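Local coordinates for protein double Glycine Motif Protease domain from AMS/PCAT Transporter (Lachnospiraceae bacterium C6A11, PDB 6MPZ) that probably removes the double-glycine leader from peptides bound for secretion, as the C39 cysteine protease domain of an AMS/PCAT transporter, at residues Ala33-Tyr38 with Thr90-Ile95; Leu73-Tyr78 with Leu139-Thr144. All coordinates share one frame; numbering follows the deposited sequence.

Interaction 1 joins helix 27-38 to the sheet of a papain-like C39 peptidase, and interaction 2 is a strand pairing within that sheet; their centres lie about 10 Å apart. Strands 93-97 and 137-142 are neighbours, with a probable hydrogen bond between Leu139 N and Ile94 O (2.7 Å). On the side facing the helix, Ile94 CG1 lies 3.9 Å from Phe141 CE2, and Val35 also packs on Phe141, so that the two contacts share one hydrophobic layer on this side. The helix starts at Cys27, which with His101 and Asp117 probably forms the catalytic triad. Further out, strand 74-79 holds the bound peptide through backbone hydrogen bonds from Gly77.

Interaction 1. Residues Ala33-Tyr38 with Thr90-Ile95; sequences AMVLAY and TFPCII
Val35 and Tyr38, one helical turn apart, lay helix 27-38 against Pro92 and the start of strand 93-97, the helix-on-sheet packing of a papain-like C39 peptidase. Val35 comes first and directs its beta-branched side chain at the strand. Its CG2, placed anti to the carbonyl carbon, sits 4.0 Å from Ile94 CG1 and 4.1 Å from Ile94 CD1. Ile94 CB does not aim straight at the helix; the branch that begins at CG1 closes the distance, and the two aliphatic chains cross at a slant. The same Val35 methyl also reaches the ring of Pro92, with CG2 4.3 Å from Pro92 CG. A compact valine and the rigid ring of a proline let helix and chain come close (Val35 CA to Pro92 CA 6.5 Å), and Phe141 and Val104 continue the apolar layer around them.

At Tyr38, CG is anti to the backbone N (chi1 174°), which swings the phenol ring out over Pro92. The ring suits this place because it can offer an apolar face to the core while its hydroxyl is hydrogen-bonded to Gln7 O. Pro92 follows a cis peptide bond and meets that face in a CH-pi contact: its CD stands 3.6 Å from the Tyr38 ring centroid, only 12° off the ring normal.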
loop_
_atom_site.group_PDB
_atom_site.type_symbol
_atom_site.label_atom_id
_atom_site.label_comp_id
_atom_site.label_asym_id
_atom_site.label_seq_id
_atom_site.Cartn_x
_atom_site.Cartn_y
_atom_site.Cartn_z
ATOM N N ALA A 33 4.335 -0.709 6.953
ATOM C CA ALA A 33 5.091 0.009 8.009
ATOM C C ALA A 33 5.052 1.522 7.737
ATOM O O ALA A 33 4.731 2.315 8.638
ATOM C CB ALA A 33 6.537 -0.521 8.124
ATOM N N MET A 34 5.296 1.889 6.472
ATOM C CA MET A 34 5.155 3.276 5.967
ATOM C C MET A 34 3.769 3.847 6.181
ATOM O O MET A 34 3.669 5.004 6.617
ATOM C CB MET A 34 5.526 3.371 4.491
ATOM C CG MET A 34 6.972 3.204 4.258
ATOM S SD MET A 34 7.663 3.379 2.571
ATOM C CE MET A 34 7.393 1.769 1.886
ATOM N N VAL A 35 2.715 3.072 5.889
ATOM C CA VAL A 35 1.331 3.527 6.167
ATOM C C VAL A 35 1.092 3.750 7.675
ATOM O O VAL A 35 0.530 4.765 8.070
ATOM C CB VAL A 35 0.207 2.612 5.574
ATOM C CG1 VAL A 35 -1.182 3.102 5.987
ATOM C CG2 VAL A 35 0.254 2.586 4.070
ATOM N N LEU A 36 1.527 2.805 8.489
ATOM C CA LEU A 36 1.498 2.947 9.946
ATOM C C LEU A 36 2.237 4.199 10.466
ATOM O O LEU A 36 1.722 4.924 11.322
ATOM C CB LEU A 36 2.060 1.679 10.606
ATOM C CG LEU A 36 1.113 0.459 10.466
ATOM C CD1 LEU A 36 1.849 -0.857 10.772
ATOM C CD2 LEU A 36 -0.147 0.624 11.344
ATOM N N ALA A 37 3.419 4.459 9.899
ATOM C CA ALA A 37 4.224 5.624 10.242
ATOM C C ALA A 37 3.541 6.944 9.861
ATOM O O ALA A 37 3.656 7.902 10.596
ATOM C CB ALA A 37 5.604 5.508 9.600
ATOM N N TYR A 38 2.800 6.975 8.738
ATOM C CA TYR A 38 2.009 8.153 8.337
ATOM C C TYR A 38 0.979 8.500 9.424
ATOM O O TYR A 38 0.765 9.687 9.724
ATOM C CB TYR A 38 1.308 7.927 6.981
ATOM C CG TYR A 38 0.359 9.030 6.546
ATOM C CD1 TYR A 38 0.825 10.175 5.871
ATOM C CD2 TYR A 38 -0.999 8.961 6.836
ATOM C CE1 TYR A 38 -0.063 11.192 5.464
ATOM C CE2 TYR A 38 -1.897 9.973 6.451
ATOM C CZ TYR A 38 -1.441 11.091 5.795
ATOM O OH TYR A 38 -2.366 12.040 5.405
ATOM N N THR A 90 -7.424 7.428 -2.081
ATOM C CA THR A 90 -6.975 8.271 -0.994
ATOM C C THR A 90 -5.586 7.799 -0.621
ATOM O O THR A 90 -5.247 6.632 -0.853
ATOM C CB THR A 90 -7.933 8.170 0.192
ATOM O OG1 THR A 90 -7.796 6.883 0.832
ATOM C CG2 THR A 90 -9.339 8.355 -0.306
ATOM N N PHE A 91 -4.790 8.712 -0.050
ATOM C CA PHE A 91 -3.349 8.523 0.120
ATOM C C PHE A 91 -2.901 8.737 1.559
ATOM O O PHE A 91 -3.449 9.588 2.255
ATOM C CB PHE A 91 -2.581 9.393 -0.869
ATOM C CG PHE A 91 -3.165 9.346 -2.248
ATOM C CD1 PHE A 91 -3.012 8.230 -3.030
ATOM C CD2 PHE A 91 -3.939 10.408 -2.750
ATOM C CE1 PHE A 91 -3.596 8.157 -4.310
ATOM C CE2 PHE A 91 -4.529 10.343 -4.017
ATOM C CZ PHE A 91 -4.349 9.208 -4.806
ATOM N N PRO A 92 -1.946 7.932 2.046
ATOM C CA PRO A 92 -1.285 6.862 1.268
ATOM C C PRO A 92 -2.190 5.620 1.144
ATOM O O PRO A 92 -3.133 5.435 1.939
ATOM C CB PRO A 92 -0.067 6.539 2.136
ATOM C CG PRO A 92 -0.598 6.720 3.527
ATOM C CD PRO A 92 -1.495 7.922 3.447
ATOM N N CYS A 93 -1.906 4.813 0.158
ATOM C CA CYS A 93 -2.576 3.519 -0.055
ATOM C C CYS A 93 -1.487 2.562 -0.549
ATOM O O CYS A 93 -0.406 3.015 -1.020
ATOM C CB CYS A 93 -3.726 3.606 -1.104
ATOM S SG CYS A 93 -3.236 4.184 -2.773
ATOM N N ILE A 94 -1.761 1.268 -0.476
ATOM C CA ILE A 94 -0.807 0.268 -0.946
ATOM C C ILE A 94 -1.349 -0.289 -2.250
ATOM O O ILE A 94 -2.549 -0.586 -2.339
ATOM C CB ILE A 94 -0.591 -0.880 0.109
ATOM C CG1 ILE A 94 0.063 -0.323 1.401
ATOM C CG2 ILE A 94 0.309 -1.953 -0.473
ATOM C CD1 ILE A 94 0.182 -1.281 2.573
ATOM N N ILE A 95 -0.465 -0.443 -3.250
ATOM C CA ILE A 95 -0.870 -0.931 -4.529
ATOM C C ILE A 95 0.041 -2.077 -4.964
ATOM O O ILE A 95 1.246 -2.078 -4.662
ATOM C CB ILE A 95 -0.944 0.168 -5.628
ATOM C CG1 ILE A 95 0.428 0.804 -5.926
ATOM C CG2 ILE A 95 -1.942 1.214 -5.239
ATOM C CD1 ILE A 95 0.497 1.711 -7.154
#

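Interaction 2. Residues Leu73-Tyr78 with Leu139-Thr144; sequences LEAKGY and LIFKPT
Glu74 and Lys142 form a hydrogen-bonded pair in the antiparallel pairing of strands 74-79 and 137-142, at one margin of the C39 peptidase sheet. Each satisfies the other's backbone: Glu74 N reaches Lys142 O at 2.7 Å, though with a bent N-H...O angle of 137°, and Lys142 N returns a bond of 2.9 Å to Glu74 O. Two residues on, Lys76 and Ile140 repeat the exchange with better alignment. Lys76 N points almost straight at Ile140 O (3.0 Å, 170°), while Lys76 O accepts from Ile140 N.

Between these pairs Ala75 and Phe141 turn their side chains toward helix 61-70. Ala75 CB lies 3.6 Å from Phe141 CD1, so the small residue lets the large ring lie close beside it. The backbone of Ala75 is served from the other edge of its strand, its O accepting from Arg69 NH2.

The other face carries Glu74, Lys76, Ile140 and Lys142. There Lys76 NZ makes a salt bridge with Glu74 OE2, weak as a hydrogen bond at 3.2 Å; the aliphatic part of Lys142 runs beside Glu74, its CG 4.0 Å from Glu74 OE1. Tyr78 CD1 meets Ile140 CG1 at 4.0 Å. With the inner edge of strand 74-79 bonded to 137-142, its outer edge can serve the bound peptide: Gly77 hydrogen-bonds to it through main-chain atoms, a grip that in itself does not read the peptide's side chains, so selectivity probably rests on other contacts.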
loop_
_atom_site.group_PDB
_atom_site.type_symbol
_atom_site.label_atom_id
_atom_site.label_comp_id
_atom_site.label_asym_id
_atom_site.label_seq_id
_atom_site.Cartn_x
_atom_site.Cartn_y
_atom_site.Cartn_z
ATOM N N LEU A 73 -6.508 0.529 12.131
ATOM C CA LEU A 73 -6.927 1.140 10.883
ATOM C C LEU A 73 -8.092 0.384 10.266
ATOM O O LEU A 73 -8.129 -0.842 10.271
ATOM C CB LEU A 73 -5.752 1.162 9.889
ATOM C CG LEU A 73 -4.522 1.982 10.268
ATOM C CD1 LEU A 73 -3.441 1.764 9.228
ATOM C CD2 LEU A 73 -4.889 3.443 10.350
ATOM N N GLU A 74 -9.043 1.121 9.718
ATOM C CA GLU A 74 -10.027 0.518 8.850
ATOM C C GLU A 74 -9.309 0.288 7.512
ATOM O O GLU A 74 -8.551 1.153 7.047
ATOM C CB GLU A 74 -11.225 1.433 8.675
ATOM C CG GLU A 74 -12.411 0.717 8.093
ATOM C CD GLU A 74 -13.243 1.585 7.178
ATOM O OE1 GLU A 74 -13.658 2.689 7.600
ATOM O OE2 GLU A 74 -13.463 1.143 6.034
ATOM N N ALA A 75 -9.518 -0.880 6.917
ATOM C CA ALA A 75 -8.826 -1.292 5.717
ATOM C C ALA A 75 -9.730 -2.065 4.726
ATOM O O ALA A 75 -10.323 -3.098 5.092
ATOM C CB ALA A 75 -7.638 -2.160 6.121
ATOM N N LYS A 76 -9.729 -1.623 3.463
ATOM C CA LYS A 76 -10.517 -2.236 2.405
ATOM C C LYS A 76 -9.692 -2.431 1.137
ATOM O O LYS A 76 -8.839 -1.625 0.829
ATOM C CB LYS A 76 -11.725 -1.363 2.107
ATOM C CG LYS A 76 -12.789 -1.442 3.207
ATOM C CD LYS A 76 -14.101 -0.771 2.827
ATOM C CE LYS A 76 -14.074 0.753 2.948
ATOM N NZ LYS A 76 -15.344 1.363 3.482
ATOM N N GLY A 77 -9.950 -3.521 0.430
ATOM C CA GLY A 77 -9.309 -3.837 -0.860
ATOM C C GLY A 77 -10.223 -3.574 -2.062
ATOM O O GLY A 77 -11.329 -4.100 -2.147
ATOM N N TYR A 78 -9.724 -2.809 -3.026
ATOM C CA TYR A 78 -10.453 -2.508 -4.230
ATOM C C TYR A 78 -9.670 -2.938 -5.446
ATOM O O TYR A 78 -8.449 -2.936 -5.442
ATOM C CB TYR A 78 -10.652 -1.007 -4.352
ATOM C CG TYR A 78 -11.652 -0.397 -3.404
ATOM C CD1 TYR A 78 -11.271 0.046 -2.179
ATOM C CD2 TYR A 78 -12.966 -0.220 -3.778
ATOM C CE1 TYR A 78 -12.172 0.643 -1.320
ATOM C CE2 TYR A 78 -13.879 0.386 -2.933
ATOM C CZ TYR A 78 -13.459 0.812 -1.707
ATOM O OH TYR A 78 -14.352 1.394 -0.856
ATOM N N LEU A 139 -5.078 -1.154 -1.742
ATOM C CA LEU A 139 -5.528 -1.284 -0.376
ATOM C C LEU A 139 -5.604 0.128 0.163
ATOM O O LEU A 139 -4.639 0.841 0.094
ATOM C CB LEU A 139 -4.563 -2.165 0.437
ATOM C CG LEU A 139 -4.111 -3.488 -0.250
ATOM C CD1 LEU A 139 -3.027 -4.211 0.549
ATOM C CD2 LEU A 139 -5.287 -4.399 -0.584
ATOM N N ILE A 140 -6.768 0.463 0.731
ATOM C CA ILE A 140 -7.206 1.786 1.069
ATOM C C ILE A 140 -7.441 1.774 2.575
ATOM O O ILE A 140 -8.036 0.825 3.106
ATOM C CB ILE A 140 -8.497 2.113 0.273
ATOM C CG1 ILE A 140 -8.173 2.314 -1.224
ATOM C CG2 ILE A 140 -9.262 3.308 0.864
ATOM C CD1 ILE A 140 -7.627 3.692 -1.544
ATOM N N PHE A 141 -6.915 2.787 3.269
ATOM C CA PHE A 141 -6.902 2.799 4.728
ATOM C C PHE A 141 -7.491 4.083 5.245
ATOM O O PHE A 141 -7.388 5.123 4.600
ATOM C CB PHE A 141 -5.480 2.634 5.286
ATOM C CG PHE A 141 -4.769 1.405 4.787
ATOM C CD1 PHE A 141 -4.960 0.176 5.404
ATOM C CD2 PHE A 141 -3.906 1.468 3.700
ATOM C CE1 PHE A 141 -4.324 -0.946 4.930
ATOM C CE2 PHE A 141 -3.277 0.339 3.252
ATOM C CZ PHE A 141 -3.472 -0.855 3.860
ATOM N N LYS A 142 -8.092 3.994 6.424
ATOM C CA LYS A 142 -8.752 5.113 7.069
ATOM C C LYS A 142 -8.573 4.862 8.579
ATOM O O LYS A 142 -8.615 3.703 9.020
ATOM C CB LYS A 142 -10.237 5.131 6.647
ATOM C CG LYS A 142 -11.255 5.851 7.518
ATOM C CD LYS A 142 -12.215 6.803 6.782
ATOM C CE LYS A 142 -11.556 8.178 6.684
ATOM N NZ LYS A 142 -12.376 9.269 6.085
ATOM N N PRO A 143 -8.356 5.927 9.374
ATOM C CA PRO A 143 -8.310 5.758 10.824
ATOM C C PRO A 143 -9.645 5.371 11.482
ATOM O O PRO A 143 -10.706 5.498 10.875
ATOM C CB PRO A 143 -7.837 7.123 11.350
ATOM C CG PRO A 143 -7.926 8.038 10.234
ATOM C CD PRO A 143 -7.910 7.264 8.979
ATOM N N THR A 144 -9.565 5.045 12.771
ATOM C CA THR A 144 -10.286 3.938 13.438
ATOM C C THR A 144 -11.804 4.054 13.586
ATOM O O THR A 144 -12.519 3.344 12.900
ATOM C CB THR A 144 -9.693 3.631 14.851
ATOM O OG1 THR A 144 -10.476 4.257 15.869
ATOM C CG2 THR A 144 -8.207 4.077 15.038
#